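Local coordinates for protein putative sugar kinase PH1459 (Pyrococcus horikoshii, PDB 3EWM) that binds ATP and is probably a sugar kinase of the PfkB type, perhaps phosphorylating fructose, at residues 126-131 / 146-151; 51-56 / 119-124; 4-9 / 37-42; 156-161 / 248-253. One frame throughout, in Å; residues are numbered along the deposited sequence.

Contact 1: residues 126-131 / 146-151; sequences KIVNFG and KVIKKI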
loop_
_atom_site.group_PDB
_atom_site.type_symbol
_atom_site.label_atom_id
_atom_site.label_comp_id
_atom_site.label_asym_id
_atom_site.label_seq_id
_atom_site.Cartn_x
_atom_site.Cartn_y
_atom_site.Cartn_z
ATOM N N LYS A 126 19.054 13.862 -23.421
ATOM C CA LYS A 126 20.519 13.853 -23.473
ATOM C C LYS A 126 21.101 12.975 -22.372
ATOM O O LYS A 126 22.167 12.373 -22.534
ATOM C CB LYS A 126 21.057 15.275 -23.350
ATOM C CG LYS A 126 20.612 16.211 -24.476
ATOM C CD LYS A 126 21.147 15.773 -25.823
ATOM C CE LYS A 126 20.832 16.838 -26.874
ATOM N NZ LYS A 126 21.240 16.401 -28.233
ATOM N N ILE A 127 20.405 12.950 -21.232
ATOM C CA ILE A 127 20.734 12.049 -20.138
ATOM C C ILE A 127 19.478 11.276 -19.756
ATOM O O ILE A 127 18.393 11.852 -19.646
ATOM C CB ILE A 127 21.272 12.779 -18.904
ATOM C CG1 ILE A 127 22.445 13.692 -19.280
ATOM C CG2 ILE A 127 21.654 11.760 -17.778
ATOM C CD1 ILE A 127 23.039 14.428 -18.107
ATOM N N VAL A 128 19.641 9.971 -19.582
ATOM C CA VAL A 128 18.572 9.119 -19.047
ATOM C C VAL A 128 19.008 8.530 -17.707
ATOM O O VAL A 128 20.063 7.913 -17.580
ATOM C CB VAL A 128 18.153 8.006 -20.031
ATOM C CG1 VAL A 128 17.124 7.064 -19.401
ATOM C CG2 VAL A 128 17.589 8.616 -21.298
ATOM N N ASN A 129 18.176 8.743 -16.709
ATOM C CA ASN A 129 18.505 8.370 -15.351
ATOM C C ASN A 129 17.634 7.191 -14.903
ATOM O O ASN A 129 16.415 7.211 -15.062
ATOM C CB ASN A 129 18.238 9.579 -14.453
ATOM C CG ASN A 129 18.273 9.237 -13.009
ATOM O OD1 ASN A 129 19.250 8.671 -12.522
ATOM N ND2 ASN A 129 17.201 9.559 -12.304
ATOM N N PHE A 130 18.272 6.162 -14.357
ATOM C CA PHE A 130 17.537 5.064 -13.732
ATOM C C PHE A 130 18.241 4.574 -12.469
ATOM O O PHE A 130 19.392 4.950 -12.185
ATOM C CB PHE A 130 17.218 3.945 -14.757
ATOM C CG PHE A 130 18.383 3.055 -15.103
ATOM C CD1 PHE A 130 18.324 1.689 -14.821
ATOM C CD2 PHE A 130 19.515 3.559 -15.734
ATOM C CE1 PHE A 130 19.390 0.848 -15.163
ATOM C CE2 PHE A 130 20.587 2.729 -16.064
ATOM C CZ PHE A 130 20.522 1.378 -15.775
ATOM N N GLY A 131 17.529 3.786 -11.683
ATOM C CA GLY A 131 18.016 3.319 -10.392
ATOM C C GLY A 131 17.675 1.851 -10.313
ATOM O O GLY A 131 16.979 1.323 -11.204
ATOM N N LYS A 146 15.819 -2.941 -21.490
ATOM C CA LYS A 146 15.678 -2.689 -22.923
ATOM C C LYS A 146 15.741 -1.212 -23.289
ATOM O O LYS A 146 16.407 -0.850 -24.236
ATOM C CB LYS A 146 14.415 -3.357 -23.459
ATOM C CG LYS A 146 14.597 -4.866 -23.500
ATOM C CD LYS A 146 13.440 -5.583 -24.153
ATOM C CE LYS A 146 13.826 -7.044 -24.338
ATOM N NZ LYS A 146 13.955 -7.742 -23.026
ATOM N N VAL A 147 15.076 -0.360 -22.524
ATOM C CA VAL A 147 15.129 1.081 -22.792
ATOM C C VAL A 147 16.575 1.585 -22.769
ATOM O O VAL A 147 17.049 2.244 -23.708
ATOM C CB VAL A 147 14.232 1.870 -21.810
ATOM C CG1 VAL A 147 14.408 3.367 -21.993
ATOM C CG2 VAL A 147 12.763 1.484 -21.991
ATOM N N ILE A 148 17.275 1.235 -21.697
ATOM C CA ILE A 148 18.665 1.620 -21.504
ATOM C C ILE A 148 19.565 1.080 -22.622
ATOM O O ILE A 148 20.338 1.826 -23.193
ATOM C CB ILE A 148 19.167 1.157 -20.111
ATOM C CG1 ILE A 148 18.251 1.700 -18.997
ATOM C CG2 ILE A 148 20.635 1.549 -19.887
ATOM C CD1 ILE A 148 17.979 3.230 -19.034
ATOM N N LYS A 149 19.441 -0.206 -22.940
ATOM C CA LYS A 149 20.192 -0.777 -24.060
ATOM C C LYS A 149 19.892 -0.066 -25.379
ATOM O O LYS A 149 20.801 0.187 -26.166
ATOM C CB LYS A 149 19.943 -2.282 -24.166
ATOM C CG LYS A 149 20.458 -3.036 -22.945
ATOM C CD LYS A 149 20.249 -4.529 -23.024
ATOM C CE LYS A 149 20.836 -5.213 -21.760
ATOM N NZ LYS A 149 20.339 -6.574 -21.494
ATOM N N LYS A 150 18.629 0.276 -25.609
ATOM C CA LYS A 150 18.222 0.962 -26.843
ATOM C C LYS A 150 18.909 2.319 -26.996
ATOM O O LYS A 150 19.339 2.682 -28.100
ATOM C CB LYS A 150 16.704 1.178 -26.864
ATOM C CG LYS A 150 16.183 1.645 -28.208
ATOM C CD LYS A 150 15.182 2.757 -28.043
ATOM C CE LYS A 150 15.771 4.130 -28.259
ATOM N NZ LYS A 150 15.880 4.430 -29.720
ATOM N N ILE A 151 18.998 3.070 -25.898
ATOM C CA ILE A 151 19.563 4.428 -25.941
ATOM C C ILE A 151 21.063 4.528 -25.693
ATOM O O ILE A 151 21.639 5.600 -25.879
ATOM C CB ILE A 151 18.907 5.387 -24.935
ATOM C CG1 ILE A 151 19.098 4.874 -23.513
ATOM C CG2 ILE A 151 17.459 5.657 -25.284
ATOM C CD1 ILE A 151 19.198 5.981 -22.511
#
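V128 and F130 of strand 127-131 meet I148 and I151 on the last turn of helix 140-151. The short axes run nearly antiparallel, at 152°, and come within 10.3 Å of each other, the spacing of a helix laid on a sheet. Backbones are nearest at V128 and I148, whose CA atoms lie 7.9 Å apart, and no hydrogen bond crosses; the whole interface is apolar and buried.

I148 drops onto one face of the F130 ring. Its CG1 sits 3.8 Å from the ring centroid and only 6° off the normal, a CH-pi contact almost exactly over the middle. CD1 of I148 then reaches past CD2 of F130 at 3.7 Å and on to CG1 of V128 at 3.9 Å, bridging the two strand residues. F130 has its CG between the backbone N and the carbonyl carbon (chi1 77°), which puts the ring under I148. With an alanine here I148 CG1 has no ring beneath it, and a gap between strand and helix is likely to open. One turn on, I151 pushes CD1 against V128 CG2 at 3.3 Å, closer than usual van der Waals contact, so the packing is tight here. I7 and I157 also touch the F130 ring, and the ring of F159 meets it obliquely.

Strand 127-131, helix 140-151 and strand 156-160 form a beta-alpha-beta unit with parallel neighbouring strands, the repeating element of the Rossmann-like ribokinase fold.

Contact 2: residues 51-56 / 119-124; sequences SLISKV and WDIVEE
I121 and V122 of helix 119-124 pack on S51 and I53 of strand 49-57 through carbon contacts alone; no hydrogen bond joins the two segments. The central atom on the helix side is I121 CG2, placed anti to the backbone N (the CG1 branch has chi1 -70°) and lying between two strand residues. It touches CB of S51 at 3.6 Å and CD1 of I53 at 3.9 Å. I53 and I121 run alongside in opposite senses, the end methyl of I53 meeting the branch methyl of I121. The same I53 CD1 also reaches CG1 of V122 at 3.5 Å, with the two side chains roughly perpendicular. I53 thus lays one methyl against both neighbouring helix residues.

The helix axis runs at 139° to the strand and 9.5 Å from it, a short helix lying across one face of the large, mostly parallel sheet of the ribokinase fold. It leads directly into strand 127-131, and V122 is also packed against I151 of helix 140-151, so two helices share this side of the sheet.

Polar groups find their partners outside the interface. S51 turns its CB to I121 while OG hydrogen-bonds to D75 OD2, which leaves the carbon side of the serine for the isoleucine. On the helix, the backbone N of I121 is held by N118 OD1, a side-chain bond at the start of the helix. Farther out, E123 OE2 makes a salt bridge with NZ of K150, clipping helix 119-124 to helix 140-151 on the side away from the strand.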
loop_
_atom_site.group_PDB
_atom_site.type_symbol
_atom_site.label_atom_id
_atom_site.label_comp_id
_atom_site.label_asym_id
_atom_site.label_seq_id
_atom_site.Cartn_x
_atom_site.Cartn_y
_atom_site.Cartn_z
ATOM N N SER A 51 11.806 14.913 -17.600
ATOM C CA SER A 51 10.701 14.028 -17.935
ATOM C C SER A 51 10.837 12.764 -17.124
ATOM O O SER A 51 11.941 12.263 -16.912
ATOM C CB SER A 51 10.737 13.630 -19.414
ATOM O OG SER A 51 10.436 14.714 -20.252
ATOM N N LEU A 52 9.709 12.241 -16.672
ATOM C CA LEU A 52 9.713 11.006 -15.935
ATOM C C LEU A 52 8.895 9.964 -16.667
ATOM O O LEU A 52 7.751 10.197 -17.052
ATOM C CB LEU A 52 9.180 11.220 -14.514
ATOM C CG LEU A 52 9.047 9.959 -13.648
ATOM C CD1 LEU A 52 10.425 9.349 -13.327
ATOM C CD2 LEU A 52 8.292 10.319 -12.378
ATOM N N ILE A 53 9.514 8.818 -16.876
ATOM C CA ILE A 53 8.831 7.679 -17.441
ATOM C C ILE A 53 8.579 6.713 -16.313
ATOM O O ILE A 53 9.506 6.230 -15.658
ATOM C CB ILE A 53 9.662 7.021 -18.554
ATOM C CG1 ILE A 53 9.709 7.954 -19.772
ATOM C CG2 ILE A 53 9.091 5.599 -18.912
ATOM C CD1 ILE A 53 10.977 7.807 -20.567
ATOM N N SER A 54 7.306 6.439 -16.082
ATOM C CA SER A 54 6.906 5.572 -15.015
ATOM C C SER A 54 5.490 5.083 -15.268
ATOM O O SER A 54 4.927 5.277 -16.362
ATOM C CB SER A 54 7.004 6.280 -13.665
ATOM O OG SER A 54 6.922 5.313 -12.638
ATOM N N LYS A 55 4.913 4.448 -14.255
ATOM C CA LYS A 55 3.593 3.891 -14.411
ATOM C C LYS A 55 2.936 3.955 -13.058
ATOM O O LYS A 55 3.537 3.563 -12.046
ATOM C CB LYS A 55 3.673 2.438 -14.908
ATOM C CG LYS A 55 2.412 1.972 -15.632
ATOM C CD LYS A 55 2.627 0.612 -16.249
ATOM C CE LYS A 55 1.362 0.094 -16.915
ATOM N NZ LYS A 55 1.596 -1.217 -17.581
ATOM N N VAL A 56 1.720 4.489 -13.038
ATOM C CA VAL A 56 0.940 4.570 -11.792
ATOM C C VAL A 56 -0.376 3.847 -12.026
ATOM O O VAL A 56 -0.687 3.454 -13.156
ATOM C CB VAL A 56 0.683 6.045 -11.358
ATOM C CG1 VAL A 56 1.989 6.733 -10.959
ATOM C CG2 VAL A 56 -0.012 6.833 -12.467
ATOM N N TRP A 119 8.885 6.519 -26.417
ATOM C CA TRP A 119 10.182 6.447 -27.068
ATOM C C TRP A 119 10.637 7.792 -27.563
ATOM O O TRP A 119 11.824 8.033 -27.706
ATOM C CB TRP A 119 10.118 5.452 -28.208
ATOM C CG TRP A 119 9.858 4.099 -27.694
ATOM C CD1 TRP A 119 8.697 3.393 -27.791
ATOM C CD2 TRP A 119 10.771 3.282 -26.973
ATOM N NE1 TRP A 119 8.832 2.176 -27.182
ATOM C CE2 TRP A 119 10.100 2.081 -26.667
ATOM C CE3 TRP A 119 12.095 3.444 -26.552
ATOM C CZ2 TRP A 119 10.712 1.042 -25.958
ATOM C CZ3 TRP A 119 12.699 2.416 -25.851
ATOM C CH2 TRP A 119 12.011 1.225 -25.569
ATOM N N ASP A 120 9.691 8.683 -27.807
ATOM C CA ASP A 120 10.031 10.035 -28.197
ATOM C C ASP A 120 10.766 10.734 -27.070
ATOM O O ASP A 120 11.796 11.360 -27.288
ATOM C CB ASP A 120 8.784 10.815 -28.561
ATOM C CG ASP A 120 8.373 10.617 -30.002
ATOM O OD1 ASP A 120 9.073 9.900 -30.774
ATOM O OD2 ASP A 120 7.345 11.213 -30.358
ATOM N N ILE A 121 10.227 10.618 -25.865
ATOM C CA ILE A 121 10.886 11.179 -24.688
ATOM C C ILE A 121 12.287 10.587 -24.489
ATOM O O ILE A 121 13.260 11.339 -24.315
ATOM C CB ILE A 121 9.999 11.026 -23.413
ATOM C CG1 ILE A 121 8.796 11.962 -23.515
ATOM C CG2 ILE A 121 10.815 11.323 -22.136
ATOM C CD1 ILE A 121 7.668 11.673 -22.527
ATOM N N VAL A 122 12.404 9.263 -24.537
ATOM C CA VAL A 122 13.720 8.641 -24.347
ATOM C C VAL A 122 14.713 9.056 -25.460
ATOM O O VAL A 122 15.893 9.259 -25.189
ATOM C CB VAL A 122 13.679 7.086 -24.138
ATOM C CG1 VAL A 122 12.330 6.616 -23.576
ATOM C CG2 VAL A 122 14.048 6.320 -25.395
ATOM N N GLU A 123 14.234 9.205 -26.692
ATOM C CA GLU A 123 15.123 9.617 -27.782
ATOM C C GLU A 123 15.528 11.088 -27.708
ATOM O O GLU A 123 16.604 11.466 -28.179
ATOM C CB GLU A 123 14.542 9.264 -29.148
ATOM C CG GLU A 123 14.664 7.765 -29.458
ATOM C CD GLU A 123 14.300 7.398 -30.884
ATOM O OE1 GLU A 123 13.790 8.255 -31.638
ATOM O OE2 GLU A 123 14.526 6.220 -31.251
ATOM N N GLU A 124 14.680 11.905 -27.092
ATOM C CA GLU A 124 14.967 13.316 -26.924
ATOM C C GLU A 124 16.021 13.543 -25.840
ATOM O O GLU A 124 16.810 14.491 -25.912
ATOM C CB GLU A 124 13.685 14.082 -26.570
ATOM C CG GLU A 124 13.853 15.599 -26.600
ATOM C CD GLU A 124 12.627 16.368 -26.133
ATOM O OE1 GLU A 124 11.536 15.751 -25.974
ATOM O OE2 GLU A 124 12.755 17.607 -25.934
#

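Contact 3: residues 4-9 / 37-42; sequences IASIGE and ANVAVG
The CB of S6 points toward helix 35-45, and chi1 -58° sets OG anti to the carbonyl carbon and beside the backbone N, where A40 and V39 lie nearest. The oxygen comes to 4.0 Å from the CB of A40 and equally far from the A40 backbone N, too long for a hydrogen bond, and it passes the CG1 of V39 at 4.3 Å. V39 holds that methyl anti to its own nitrogen (chi1 174°), which carries it out from the helix on the strand side.

The small side chains of S6 and A40 probably allow the close approach of the backbones, whose CA atoms are 6.0 Å apart. Past the end of strand 3-7 the chain turns through G8, whose backbone angles leave no room for a CB, and E9 then passes beside the helix. There the carbonyl O of E9 lies 4.1 Å from the backbone N of A37, again without bonding. This stretch of strand and helix lies in the interior of the ribokinase-type fold, with the V39 side chain about 7 Å from that of K190, an ATP-binding residue.

Small residues lie side by side with no hydrogen bond between the segments. The S6 hydroxyl is satisfied by N129 ND2 on the adjacent strand instead of by the helix, whereas the E9 carbonyl oxygen is buried here with no partner in the model, probably at some energetic cost.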
loop_
_atom_site.group_PDB
_atom_site.type_symbol
_atom_site.label_atom_id
_atom_site.label_comp_id
_atom_site.label_asym_id
_atom_site.label_seq_id
_atom_site.Cartn_x
_atom_site.Cartn_y
_atom_site.Cartn_z
ATOM N N ILE A 4 16.626 15.941 -19.495
ATOM C CA ILE A 4 17.009 14.787 -18.701
ATOM C C ILE A 4 15.772 13.943 -18.399
ATOM O O ILE A 4 14.792 14.432 -17.834
ATOM C CB ILE A 4 17.737 15.194 -17.413
ATOM C CG1 ILE A 4 19.034 15.948 -17.774
ATOM C CG2 ILE A 4 18.017 13.949 -16.564
ATOM C CD1 ILE A 4 19.755 16.597 -16.592
ATOM N N ALA A 5 15.802 12.684 -18.812
ATOM C CA ALA A 5 14.669 11.782 -18.586
ATOM C C ALA A 5 15.027 10.828 -17.480
ATOM O O ALA A 5 16.109 10.238 -17.484
ATOM C CB ALA A 5 14.312 11.014 -19.843
ATOM N N SER A 6 14.122 10.670 -16.528
ATOM C CA SER A 6 14.292 9.652 -15.513
ATOM C C SER A 6 13.285 8.545 -15.744
ATOM O O SER A 6 12.163 8.782 -16.207
ATOM C CB SER A 6 14.142 10.243 -14.118
ATOM O OG SER A 6 15.093 11.275 -13.921
ATOM N N ILE A 7 13.703 7.323 -15.471
ATOM C CA ILE A 7 12.816 6.192 -15.662
ATOM C C ILE A 7 12.902 5.278 -14.473
ATOM O O ILE A 7 13.987 4.903 -14.040
ATOM C CB ILE A 7 13.052 5.421 -17.018
ATOM C CG1 ILE A 7 12.084 4.233 -17.138
ATOM C CG2 ILE A 7 14.524 4.989 -17.206
ATOM C CD1 ILE A 7 12.162 3.498 -18.480
ATOM N N GLY A 8 11.745 4.923 -13.940
ATOM C CA GLY A 8 11.689 3.964 -12.849
ATOM C C GLY A 8 10.504 4.242 -11.942
ATOM O O GLY A 8 9.479 4.755 -12.387
ATOM N N GLU A 9 10.686 3.930 -10.664
ATOM C CA GLU A 9 9.620 3.900 -9.699
ATOM C C GLU A 9 9.079 5.300 -9.403
ATOM O O GLU A 9 9.839 6.256 -9.214
ATOM C CB GLU A 9 10.065 3.178 -8.413
ATOM C CG GLU A 9 11.099 3.871 -7.590
ATOM C CD GLU A 9 12.529 3.626 -8.040
ATOM O OE1 GLU A 9 12.751 3.192 -9.194
ATOM O OE2 GLU A 9 13.438 3.928 -7.229
ATOM N N ALA A 37 11.741 9.874 -9.636
ATOM C CA ALA A 37 10.816 11.002 -9.553
ATOM C C ALA A 37 11.479 12.140 -8.787
ATOM O O ALA A 37 11.366 13.303 -9.172
ATOM C CB ALA A 37 9.554 10.589 -8.870
ATOM N N ASN A 38 12.155 11.802 -7.688
ATOM C CA ASN A 38 12.775 12.837 -6.869
ATOM C C ASN A 38 13.875 13.533 -7.641
ATOM O O ASN A 38 14.041 14.742 -7.538
ATOM C CB ASN A 38 13.346 12.270 -5.562
ATOM C CG ASN A 38 12.332 11.448 -4.770
ATOM O OD1 ASN A 38 11.126 11.592 -4.930
ATOM N ND2 ASN A 38 12.837 10.556 -3.914
ATOM N N VAL A 39 14.646 12.754 -8.391
ATOM C CA VAL A 39 15.704 13.309 -9.222
ATOM C C VAL A 39 15.085 14.174 -10.332
ATOM O O VAL A 39 15.567 15.264 -10.626
ATOM C CB VAL A 39 16.581 12.212 -9.854
ATOM C CG1 VAL A 39 17.591 12.845 -10.837
ATOM C CG2 VAL A 39 17.329 11.436 -8.784
ATOM N N ALA A 40 14.003 13.678 -10.919
ATOM C CA ALA A 40 13.317 14.408 -11.991
ATOM C C ALA A 40 12.855 15.769 -11.496
ATOM O O ALA A 40 13.005 16.763 -12.201
ATOM C CB ALA A 40 12.127 13.615 -12.519
ATOM N N VAL A 41 12.295 15.811 -10.287
ATOM C CA VAL A 41 11.890 17.084 -9.680
ATOM C C VAL A 41 13.117 17.981 -9.423
ATOM O O VAL A 41 13.093 19.170 -9.738
ATOM C CB VAL A 41 11.051 16.845 -8.393
ATOM C CG1 VAL A 41 10.891 18.134 -7.559
ATOM C CG2 VAL A 41 9.702 16.250 -8.764
ATOM N N GLY A 42 14.189 17.398 -8.897
ATOM C CA GLY A 42 15.439 18.139 -8.690
ATOM C C GLY A 42 15.954 18.775 -9.965
ATOM O O GLY A 42 16.277 19.957 -9.979
#

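Contact 4: residues 156-161 / 248-253; sequences LIAFDV and AFMAAL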
loop_
_atom_site.group_PDB
_atom_site.type_symbol
_atom_site.label_atom_id
_atom_site.label_comp_id
_atom_site.label_asym_id
_atom_site.label_seq_id
_atom_site.Cartn_x
_atom_site.Cartn_y
_atom_site.Cartn_z
ATOM N N LEU A 156 23.518 9.922 -22.648
ATOM C CA LEU A 156 24.232 9.496 -21.456
ATOM C C LEU A 156 23.280 8.764 -20.500
ATOM O O LEU A 156 22.123 9.155 -20.323
ATOM C CB LEU A 156 24.863 10.697 -20.750
ATOM C CG LEU A 156 25.922 11.432 -21.555
ATOM C CD1 LEU A 156 26.434 12.647 -20.812
ATOM C CD2 LEU A 156 27.070 10.471 -21.906
ATOM N N ILE A 157 23.787 7.698 -19.902
ATOM C CA ILE A 157 23.018 6.878 -19.000
ATOM C C ILE A 157 23.557 7.062 -17.595
ATOM O O ILE A 157 24.757 6.966 -17.364
ATOM C CB ILE A 157 23.089 5.383 -19.421
ATOM C CG1 ILE A 157 22.452 5.194 -20.798
ATOM C CG2 ILE A 157 22.438 4.489 -18.375
ATOM C CD1 ILE A 157 22.939 3.961 -21.499
ATOM N N ALA A 158 22.663 7.334 -16.660
ATOM C CA ALA A 158 23.047 7.495 -15.262
ATOM C C ALA A 158 22.280 6.502 -14.407
ATOM O O ALA A 158 21.071 6.301 -14.593
ATOM C CB ALA A 158 22.790 8.938 -14.801
ATOM N N PHE A 159 22.992 5.872 -13.471
ATOM C CA PHE A 159 22.431 4.806 -12.671
ATOM C C PHE A 159 22.786 5.033 -11.207
ATOM O O PHE A 159 23.952 5.135 -10.865
ATOM C CB PHE A 159 22.950 3.450 -13.170
ATOM C CG PHE A 159 22.379 2.257 -12.427
ATOM C CD1 PHE A 159 21.039 1.916 -12.552
ATOM C CD2 PHE A 159 23.183 1.488 -11.600
ATOM C CE1 PHE A 159 20.511 0.807 -11.895
ATOM C CE2 PHE A 159 22.672 0.381 -10.923
ATOM C CZ PHE A 159 21.321 0.032 -11.077
ATOM N N ASP A 160 21.757 5.207 -10.392
ATOM C CA ASP A 160 21.876 5.242 -8.952
ATOM C C ASP A 160 21.709 3.796 -8.503
ATOM O O ASP A 160 20.669 3.182 -8.715
ATOM C CB ASP A 160 20.777 6.151 -8.403
ATOM C CG ASP A 160 20.783 6.262 -6.896
ATOM O OD1 ASP A 160 21.703 5.737 -6.225
ATOM O OD2 ASP A 160 19.823 6.874 -6.387
ATOM N N VAL A 161 22.760 3.235 -7.926
ATOM C CA VAL A 161 22.744 1.847 -7.502
ATOM C C VAL A 161 21.605 1.652 -6.480
ATOM O O VAL A 161 20.896 0.644 -6.513
ATOM C CB VAL A 161 24.134 1.432 -6.930
ATOM C CG1 VAL A 161 24.086 0.054 -6.333
ATOM C CG2 VAL A 161 25.205 1.518 -8.045
ATOM N N ALA A 248 18.762 14.968 -4.559
ATOM C CA ALA A 248 19.208 16.330 -4.857
ATOM C C ALA A 248 20.619 16.307 -5.458
ATOM O O ALA A 248 20.885 16.940 -6.486
ATOM C CB ALA A 248 19.191 17.161 -3.608
ATOM N N PHE A 249 21.513 15.577 -4.796
ATOM C CA PHE A 249 22.857 15.384 -5.284
ATOM C C PHE A 249 22.865 14.790 -6.704
ATOM O O PHE A 249 23.550 15.301 -7.583
ATOM C CB PHE A 249 23.650 14.510 -4.302
ATOM C CG PHE A 249 24.944 14.024 -4.855
ATOM C CD1 PHE A 249 26.062 14.843 -4.847
ATOM C CD2 PHE A 249 25.053 12.748 -5.368
ATOM C CE1 PHE A 249 27.279 14.404 -5.367
ATOM C CE2 PHE A 249 26.266 12.291 -5.889
ATOM C CZ PHE A 249 27.380 13.133 -5.885
HETATM N N MSE A 250 22.098 13.720 -6.928
HETATM C CA MSE A 250 22.009 13.135 -8.274
HETATM C C MSE A 250 21.549 14.168 -9.295
HETATM O O MSE A 250 22.147 14.304 -10.358
HETATM C CB MSE A 250 21.070 11.909 -8.298
HETATM C CG MSE A 250 21.032 11.169 -9.629
HETATM SE SE MSE A 250 22.811 10.685 -10.296
HETATM C CE MSE A 250 22.474 8.799 -10.751
ATOM N N ALA A 251 20.469 14.877 -8.974
ATOM C CA ALA A 251 19.958 15.910 -9.869
ATOM C C ALA A 251 21.053 16.918 -10.236
ATOM O O ALA A 251 21.276 17.193 -11.409
ATOM C CB ALA A 251 18.764 16.614 -9.245
ATOM N N ALA A 252 21.760 17.410 -9.219
ATOM C CA ALA A 252 22.874 18.339 -9.424
ATOM C C ALA A 252 23.955 17.759 -10.316
ATOM O O ALA A 252 24.535 18.466 -11.134
ATOM C CB ALA A 252 23.481 18.734 -8.091
ATOM N N LEU A 253 24.263 16.478 -10.129
ATOM C CA LEU A 253 25.331 15.863 -10.890
ATOM C C LEU A 253 24.964 15.825 -12.365
ATOM O O LEU A 253 25.779 16.155 -13.232
ATOM C CB LEU A 253 25.615 14.453 -10.385
ATOM C CG LEU A 253 26.955 13.906 -10.865
ATOM C CD1 LEU A 253 28.090 14.603 -10.112
ATOM C CD2 LEU A 253 27.017 12.403 -10.650
#
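M250, a selenomethionine in this crystal, points end-on from helix 245-259 into strand 156-160, and its terminal methyl makes every contact with this strand. The side chain leaves the helix with CG anti to the backbone N (chi1 -174°), then bends at both later torsions, bringing CE up against the strand backbone between A158 and D160. CE lies 3.7 Å from the D160 N and 3.8 Å from the F159 C, so it rests on the peptide link itself. On its flanks stand the two strand side chains that point toward the helix: CB of A158 at 4.1 Å and CB of D160 at 3.9 Å.

F159, between them, points away from the helix. The helix runs nearly antiparallel to the strand, at 165° and 10.7 Å between axes, as helices do when they cover the parallel sheet of the ribokinase fold.

D160 carries its carboxylate anti to the backbone N (chi1 179°), beyond the CB that meets M250. OD1 forms a weak hydrogen bond with N162 N and a long, weak ion pair with NZ of K190, an ATP-binding residue. F249, next to M250 on the helix, packs against K190 and T215, both ATP-binding residues.

Overall arrangement
Followed from the N terminus, contact 3 comes first, closing a loop with 27 residues between segments 4-9 and 37-42. The chain then runs into strand 49-57, and contact 2 closes a longer loop at helix 119-124. Contact 1 follows with a short closure, strand 127-131 to helix 140-151, and contact 4 reaches across the 86 residues between 156-161 and 248-253. The four lie in series; none nests or crosses. All meet one large sheet, in which strands 49-57, 3-7, 127-131 and 156-160 are consecutive neighbours. Contacts 1 and 2 touch through their helices, contacts 3 and 4 through V39, G42, M250 and A251, while contacts 2 and 4 remain apart.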